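PDB 4NPX: DUF2018 family protein from Campylobacter jejuni subsp. jejuni, which is of unknown function but folds as a small all-helical protein that packs against a second copy of itself. Local coordinates for residues T80-D83 / V84-I88; R98-D101 / I102-E105. All blocks are in the same frame, centred on the assembly; numbering follows the deposited sequence.

Contact 1 starts helix 81-90 and contact 2 lies within helix 92-111, the next helix along the chain; their centres are about 20 Å apart, with nearest atoms about 7 Å from each other. Contact 1 is a surface contact, about 17 Å from the centre of the chain, and its chemistry is that of a helix beginning: a capping box, then a carboxylate and a lysine turned to the second subunit. Contact 2, about 7 Å from that centre and partly buried, has no helix end to cap; there a tyrosine ring lies on a backbone carbonyl and a water joins two side chains. Both contacts touch the second subunit.

Contact 1 (T80-D83 / V84-I88); sequences TEMD and VKNFI
Glu81 reaches forward along the first turn of helix 81-90 and lays its carboxylate between Val84 and Lys85. Its CG stands anti to the backbone N (chi1 177°), and a bend at the next bond then swings the acid group along the helix instead of out from it. OE1 comes to rest against the valine, 3.7 Å from Val84 CB, while OE2 lies on the lysine's aliphatic chain, 3.5 Å from Lys85 CE. The ammonium group runs past: Lys85 NZ stays 4.4 Å from Glu81 OE2, too far for a salt bridge, and pairs instead with Asp66 of the second subunit.

Val84 is buried. Its CG2 packs on the backbone carbonyl of Thr80, and its side chain also meets Met70 of the second subunit, so the valine lies where the helix faces its partner.

Asp83 works in the other direction, toward the start of the helix. Thr80 is the N-cap, and the two residues exchange bonds in a capping box: Asp83 N donates to Thr80 OG1 at 3.2 Å, and Thr80 N donates to Asp83 OD2 at 3.1 Å. The second bond is nearly straight (173° at the hydrogen), although the donor meets OD2 from above the carboxylate plane. Beyond the box, i to i+4 backbone bonds follow, from Val84 N to Thr80 O at 3.3 Å through Phe87 N to Asp83 O at 3.0 Å.

Chemically, the capping box gives an early amide a side-chain acceptor. The carboxylates of Glu81 and Asp83 so near the N-terminus would probably be stabilised as anions by the helix dipole. Asp66 of the second subunit comes close to Glu81 with like charge; the ammonium of Lys85, paired with that Asp66, probably eases their repulsion.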
loop_
_atom_site.group_PDB
_atom_site.type_symbol
_atom_site.label_atom_id
_atom_site.label_comp_id
_atom_site.label_asym_id
_atom_site.label_seq_id
_atom_site.Cartn_x
_atom_site.Cartn_y
_atom_site.Cartn_z
ATOM N N THR A 80 -3.474 17.945 1.775
ATOM C CA THR A 80 -2.097 17.594 2.154
ATOM C C THR A 80 -1.933 16.316 2.935
ATOM O O THR A 80 -2.911 15.740 3.372
ATOM C CB THR A 80 -1.562 18.654 3.136
ATOM O OG1 THR A 80 -2.210 18.546 4.427
ATOM C CG2 THR A 80 -1.855 19.994 2.607
ATOM N N GLU A 81 -0.673 15.873 3.090
ATOM C CA GLU A 81 -0.343 14.678 3.893
ATOM C C GLU A 81 -0.796 14.935 5.330
ATOM O O GLU A 81 -1.154 14.016 6.088
ATOM C CB GLU A 81 1.163 14.324 3.851
ATOM C CG GLU A 81 1.623 13.111 4.722
ATOM C CD GLU A 81 0.889 11.743 4.471
ATOM O OE1 GLU A 81 0.111 11.541 3.486
ATOM O OE2 GLU A 81 1.076 10.808 5.289
HETATM N N MSE A 82 -0.758 16.179 5.768
HETATM C CA MSE A 82 -1.184 16.397 7.174
HETATM C C MSE A 82 -2.662 16.108 7.404
HETATM O O MSE A 82 -3.071 15.619 8.467
HETATM C CB MSE A 82 -0.746 17.815 7.532
HETATM C CG MSE A 82 -0.982 18.182 8.982
HETATM SE SE MSE A 82 -0.145 19.964 9.288
HETATM C CE MSE A 82 1.027 20.166 7.686
ATOM N N ASP A 83 -3.478 16.445 6.423
ATOM C CA ASP A 83 -4.902 16.200 6.510
ATOM C C ASP A 83 -5.124 14.692 6.516
ATOM O O ASP A 83 -6.044 14.206 7.132
ATOM C CB ASP A 83 -5.620 16.762 5.287
ATOM C CG ASP A 83 -5.465 18.219 5.158
ATOM O OD1 ASP A 83 -5.333 18.853 6.213
ATOM O OD2 ASP A 83 -5.507 18.735 4.003
ATOM N N VAL A 84 -4.307 13.957 5.767
ATOM C CA VAL A 84 -4.397 12.509 5.707
ATOM C C VAL A 84 -4.144 11.883 7.078
ATOM O O VAL A 84 -4.995 11.132 7.542
ATOM C CB VAL A 84 -3.417 11.925 4.650
ATOM C CG1 VAL A 84 -3.267 10.430 4.825
ATOM C CG2 VAL A 84 -3.849 12.250 3.219
ATOM N N LYS A 85 -3.022 12.244 7.738
ATOM C CA LYS A 85 -2.644 11.743 9.097
ATOM C C LYS A 85 -3.658 12.152 10.183
ATOM O O LYS A 85 -4.030 11.343 11.062
ATOM C CB LYS A 85 -1.278 12.200 9.504
ATOM C CG LYS A 85 -0.177 11.554 8.653
ATOM C CD LYS A 85 -0.068 10.052 8.971
ATOM C CE LYS A 85 1.171 9.335 8.420
ATOM N NZ LYS A 85 1.018 7.846 8.560
ATOM N N ASN A 86 -4.176 13.356 10.095
ATOM C CA ASN A 86 -5.164 13.715 11.057
ATOM C C ASN A 86 -6.452 12.946 10.883
ATOM O O ASN A 86 -7.089 12.607 11.907
ATOM C CB ASN A 86 -5.295 15.197 11.132
ATOM C CG ASN A 86 -4.057 15.841 11.844
ATOM O OD1 ASN A 86 -3.369 15.212 12.688
ATOM N ND2 ASN A 86 -3.760 17.058 11.480
ATOM N N PHE A 87 -6.805 12.624 9.622
ATOM C CA PHE A 87 -8.000 11.819 9.400
ATOM C C PHE A 87 -7.798 10.514 10.174
ATOM O O PHE A 87 -8.683 9.999 10.903
ATOM C CB PHE A 87 -8.319 11.516 7.915
ATOM C CG PHE A 87 -9.538 10.606 7.724
ATOM C CD1 PHE A 87 -9.434 9.200 7.799
ATOM C CD2 PHE A 87 -10.801 11.169 7.522
ATOM C CE1 PHE A 87 -10.548 8.381 7.731
ATOM C CE2 PHE A 87 -11.910 10.346 7.380
ATOM C CZ PHE A 87 -11.792 8.970 7.477
ATOM N N ILE A 88 -6.630 9.952 10.008
ATOM C CA ILE A 88 -6.307 8.667 10.679
ATOM C C ILE A 88 -6.444 8.744 12.186
ATOM O O ILE A 88 -7.058 7.866 12.805
ATOM C CB ILE A 88 -4.874 8.241 10.285
ATOM C CG1 ILE A 88 -4.770 7.919 8.755
ATOM C CG2 ILE A 88 -4.409 7.036 11.094
ATOM C CD1 ILE A 88 -3.296 7.778 8.364
#

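Contact 2 (R98-D101 / I102-E105); sequences RQND and IYIE
Gln99 O takes the shortest hydrogen bond between the two segments, from Tyr103 N at 2.9 Å, and the ring of the same tyrosine lies across it. The oxygen sits 3.1 Å above the ring plane, nearer the ring's border than its centre, closest to Tyr103 CD2. With chi1 at -60°, Tyr103 CG stands beside its own backbone N, which brings the ring back over the preceding turn of helix 92-111. Asn100 OD1 meets the ring's edge, 3.6 Å from Tyr103 CD2, with amide and ring planes 55° apart. Tyr103 also touches Lys41 of helix 40-49.

At the phenol end, one water lies 2.8 Å from Tyr103 OH and gives a weak hydrogen bond to Gln99 OE1. Gln99 NE2 makes a weak bond to Glu61 O of the second subunit.

Ile102, buried, rests CG1 on Arg98 O at 3.4 Å and packs against Ile68 of the second subunit. Arg98 folds its guanidinium over Asp101 CB and pairs NH1 with Asp101 OD2 at 3.2 Å; the oxygen stands off the flat of the guanidinium, so the attraction is between charges alone.

The carbonyl thus lies over a ring face through ordinary i to i+4 helical geometry, with Tyr103 N as its donor. Both it and the Asn100 oxygen are consistent with the observed ring orientation, while the water should steady where the phenol end points.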
loop_
_atom_site.group_PDB
_atom_site.type_symbol
_atom_site.label_atom_id
_atom_site.label_comp_id
_atom_site.label_asym_id
_atom_site.label_seq_id
_atom_site.Cartn_x
_atom_site.Cartn_y
_atom_site.Cartn_z
ATOM N N ARG A 98 -11.413 -1.074 7.993
ATOM C CA ARG A 98 -10.947 -1.128 6.623
ATOM C C ARG A 98 -9.575 -1.834 6.519
ATOM O O ARG A 98 -9.232 -2.430 5.462
ATOM C CB ARG A 98 -10.878 0.264 6.073
ATOM C CG ARG A 98 -12.202 0.922 5.736
ATOM C CD ARG A 98 -13.032 0.190 4.699
ATOM N NE ARG A 98 -12.322 -0.160 3.472
ATOM C CZ ARG A 98 -12.814 -0.960 2.541
ATOM N NH1 ARG A 98 -14.101 -1.400 2.614
ATOM N NH2 ARG A 98 -12.060 -1.243 1.481
ATOM N N GLN A 99 -8.757 -1.782 7.580
ATOM C CA GLN A 99 -7.442 -2.383 7.464
ATOM C C GLN A 99 -7.685 -3.904 7.270
ATOM O O GLN A 99 -6.968 -4.539 6.505
ATOM C CB GLN A 99 -6.533 -2.109 8.622
ATOM C CG GLN A 99 -5.877 -0.755 8.652
ATOM C CD GLN A 99 -5.217 -0.460 9.930
ATOM O OE1 GLN A 99 -5.725 -0.774 11.015
ATOM N NE2 GLN A 99 -4.083 0.207 9.852
ATOM N N ASN A 100 -8.585 -4.478 8.051
ATOM C CA ASN A 100 -8.916 -5.905 7.896
ATOM C C ASN A 100 -9.419 -6.262 6.531
ATOM O O ASN A 100 -9.027 -7.295 5.997
ATOM C CB ASN A 100 -9.863 -6.372 8.943
ATOM C CG ASN A 100 -9.204 -6.332 10.330
ATOM O OD1 ASN A 100 -7.990 -6.673 10.513
ATOM N ND2 ASN A 100 -9.941 -5.843 11.289
ATOM N N ASP A 101 -10.245 -5.417 5.940
ATOM C CA ASP A 101 -10.745 -5.682 4.626
ATOM C C ASP A 101 -9.592 -5.688 3.608
ATOM O O ASP A 101 -9.599 -6.516 2.691
ATOM C CB ASP A 101 -11.711 -4.585 4.213
ATOM C CG ASP A 101 -12.946 -4.477 5.088
ATOM O OD1 ASP A 101 -13.407 -5.471 5.630
ATOM O OD2 ASP A 101 -13.549 -3.380 5.101
ATOM N N ILE A 102 -8.611 -4.803 3.774
ATOM C CA ILE A 102 -7.450 -4.692 2.917
ATOM C C ILE A 102 -6.548 -5.939 3.074
ATOM O O ILE A 102 -6.123 -6.523 2.068
ATOM C CB ILE A 102 -6.697 -3.413 3.123
ATOM C CG1 ILE A 102 -7.483 -2.207 2.537
ATOM C CG2 ILE A 102 -5.360 -3.472 2.387
ATOM C CD1 ILE A 102 -6.677 -0.961 2.840
ATOM N N TYR A 103 -6.310 -6.369 4.298
ATOM C CA TYR A 103 -5.580 -7.617 4.538
ATOM C C TYR A 103 -6.238 -8.759 3.751
ATOM O O TYR A 103 -5.552 -9.506 3.060
ATOM C CB TYR A 103 -5.492 -8.000 6.033
ATOM C CG TYR A 103 -4.797 -6.967 6.894
ATOM C CD1 TYR A 103 -3.603 -6.370 6.499
ATOM C CD2 TYR A 103 -5.268 -6.668 8.137
ATOM C CE1 TYR A 103 -2.990 -5.382 7.265
ATOM C CE2 TYR A 103 -4.642 -5.687 8.932
ATOM C CZ TYR A 103 -3.489 -5.051 8.487
ATOM O OH TYR A 103 -2.839 -4.080 9.307
ATOM N N ILE A 104 -7.556 -8.916 3.895
ATOM C CA ILE A 104 -8.272 -9.945 3.174
ATOM C C ILE A 104 -8.149 -9.878 1.647
ATOM O O ILE A 104 -7.735 -10.843 1.035
ATOM C CB ILE A 104 -9.750 -9.967 3.625
ATOM C CG1 ILE A 104 -9.773 -10.325 5.104
ATOM C CG2 ILE A 104 -10.499 -10.987 2.821
ATOM C CD1 ILE A 104 -11.107 -10.150 5.794
ATOM N N GLU A 105 -8.433 -8.715 1.091
ATOM C CA GLU A 105 -8.478 -8.390 -0.351
ATOM C C GLU A 105 -7.113 -8.630 -0.977
ATOM O O GLU A 105 -6.959 -9.321 -1.960
ATOM C CB GLU A 105 -8.782 -6.850 -0.571
ATOM C CG GLU A 105 -8.337 -6.402 -2.005
ATOM C CD GLU A 105 -7.669 -5.033 -2.173
ATOM O OE1 GLU A 105 -7.467 -4.263 -1.197
ATOM O OE2 GLU A 105 -7.306 -4.727 -3.350
HETATM O O HOH W 1 -4.458 -3.492 11.533
#